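Local coordinates for protein hypothetical glycoside hydrolase (Parabacteroides distasonis, PDB 3TAW) that is of unknown function but belongs by sequence to a family of glycoside-processing enzymes built on a beta-propeller fold, at residues Q306-D309 / D310-S314. Residues are numbered along the deposited sequence; the frame is centred on the assembly and turned at random. Where two conformers were deposited one is given.
Sequences QPTD and DFEKS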
loop_
_atom_site.group_PDB
_atom_site.type_symbol
_atom_site.label_atom_id
_atom_site.label_comp_id
_atom_site.label_asym_id
_atom_site.label_seq_id
_atom_site.Cartn_x
_atom_site.Cartn_y
_atom_site.Cartn_z
ATOM N N GLN A 306 -4.811 2.555 -15.303
ATOM C CA GLN A 306 -6.138 3.130 -15.066
ATOM C C GLN A 306 -7.194 2.028 -15.119
ATOM O O GLN A 306 -6.953 0.978 -15.721
ATOM C CB GLN A 306 -6.458 4.228 -16.104
ATOM C CG GLN A 306 -6.656 3.718 -17.525
ATOM C CD GLN A 306 -7.139 4.804 -18.495
ATOM O OE1 GLN A 306 -6.455 5.100 -19.461
ATOM N NE2 GLN A 306 -8.295 5.393 -18.233
ATOM N N PRO A 307 -8.340 2.245 -14.456
ATOM C CA PRO A 307 -9.404 1.232 -14.542
ATOM C C PRO A 307 -9.806 0.960 -15.992
ATOM O O PRO A 307 -10.102 1.895 -16.756
ATOM C CB PRO A 307 -10.536 1.842 -13.738
ATOM C CG PRO A 307 -9.855 2.718 -12.752
ATOM C CD PRO A 307 -8.709 3.331 -13.525
ATOM N N THR A 308 -9.804 -0.319 -16.353
ATOM C CA THR A 308 -10.016 -0.754 -17.732
ATOM C C THR A 308 -11.039 -1.875 -17.789
ATOM O O THR A 308 -12.046 -1.758 -18.494
ATOM C CB THR A 308 -8.694 -1.194 -18.353
ATOM O OG1 THR A 308 -7.754 -0.096 -18.248
ATOM C CG2 THR A 308 -8.872 -1.605 -19.825
ATOM N N ASP A 309 -10.795 -2.954 -17.047
ATOM C CA ASP A 309 -11.778 -4.035 -16.940
ATOM C C ASP A 309 -12.960 -3.617 -16.053
ATOM O O ASP A 309 -12.828 -2.748 -15.198
ATOM C CB ASP A 309 -11.116 -5.324 -16.434
ATOM C CG ASP A 309 -10.166 -5.911 -17.453
ATOM O OD1 ASP A 309 -10.486 -5.794 -18.651
ATOM O OD2 ASP A 309 -9.098 -6.461 -17.080
ATOM N N ASP A 310 -14.118 -4.240 -16.264
ATOM C CA ASP A 310 -15.335 -3.811 -15.562
ATOM C C ASP A 310 -15.231 -3.914 -14.031
ATOM O O ASP A 310 -15.782 -3.077 -13.307
ATOM C CB ASP A 310 -16.592 -4.531 -16.105
ATOM C CG ASP A 310 -16.540 -6.064 -15.970
ATOM O OD1 ASP A 310 -15.498 -6.646 -15.628
ATOM O OD2 ASP A 310 -17.587 -6.697 -16.219
ATOM N N PHE A 311 -14.497 -4.906 -13.535
ATOM C CA PHE A 311 -14.316 -5.068 -12.085
ATOM C C PHE A 311 -13.290 -4.104 -11.463
ATOM O O PHE A 311 -13.150 -4.055 -10.240
ATOM C CB PHE A 311 -13.942 -6.520 -11.770
ATOM C CG PHE A 311 -12.747 -7.010 -12.518
ATOM C CD1 PHE A 311 -11.464 -6.737 -12.049
ATOM C CD2 PHE A 311 -12.886 -7.768 -13.662
ATOM C CE1 PHE A 311 -10.348 -7.186 -12.714
ATOM C CE2 PHE A 311 -11.745 -8.233 -14.352
ATOM C CZ PHE A 311 -10.480 -7.935 -13.865
ATOM N N GLU A 312 -12.573 -3.365 -12.316
ATOM C CA GLU A 312 -11.743 -2.221 -11.915
ATOM C C GLU A 312 -12.528 -0.910 -11.942
ATOM O O GLU A 312 -12.308 -0.034 -11.099
ATOM C CB GLU A 312 -10.517 -2.084 -12.836
ATOM C CG GLU A 312 -9.588 -3.279 -12.842
ATOM C CD GLU A 312 -8.548 -3.262 -13.939
ATOM O OE1 GLU A 312 -8.648 -2.449 -14.892
ATOM O OE2 GLU A 312 -7.592 -4.068 -13.852
ATOM N N LYS A 313 -13.450 -0.797 -12.892
ATOM C CA LYS A 313 -14.197 0.453 -13.132
ATOM C C LYS A 313 -15.268 0.731 -12.092
ATOM O O LYS A 313 -15.640 1.898 -11.883
ATOM C CB LYS A 313 -14.825 0.465 -14.532
ATOM C CG LYS A 313 -13.808 0.735 -15.638
ATOM C CD LYS A 313 -14.451 0.661 -17.004
ATOM C CE LYS A 313 -13.474 1.106 -18.071
ATOM N NZ LYS A 313 -14.089 1.106 -19.449
ATOM N N SER A 314 -15.778 -0.326 -11.455
ATOM C CA SER A 314 -16.825 -0.185 -10.445
ATOM C C SER A 314 -16.873 -1.408 -9.527
ATOM O O SER A 314 -16.637 -2.528 -9.961
ATOM C CB SER A 314 -18.180 0.042 -11.123
ATOM O OG SER A 314 -19.199 0.368 -10.188
HETATM O O HOH W 1 -7.445 -6.703 -14.989
#
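Glu-312 turns its side chain back onto the loop just before its own helix, where OE1 accepts hydrogen bonds from two consecutive backbone N-H groups. Thr-308 N lies 2.8 Å from Glu-312 OE1, nearly in line with the C-O bond, and Asp-309 N lies 3.1 Å from the same OE1, well above the carboxylate plane. Arg-19 adds a salt bridge, so OE1 of this buried residue has three partners and its negative charge is probably stabilised. Glu-312 OE2 is hydrogen-bonded to Tyr-338 OH and to a water that also donates to Asp-309 OD2, bridging these two like-charged oxygens, 4.3 Å apart. A glutamate suits the place because its chain, extended beyond CG, reaches the loop amides. In return, Asp-309 O accepts from Glu-312 N at 3.0 Å and from Lys-313 N at 3.1 Å. Asp-309 CB sits over one face of the Phe-311 ring, 3.9 Å from its centroid. Thr-308 OG1 donates to Gln-306 O, while rigid Pro-307 packs against Glu-312 and Lys-313. The Asp-309 side chain, at the N-cap, makes no capping bond; Glu-312, three residues on, bonds Asp-309 N, one half of a capping box at the start of helix 310-313, which connects propeller strands 296-299 and 322-330.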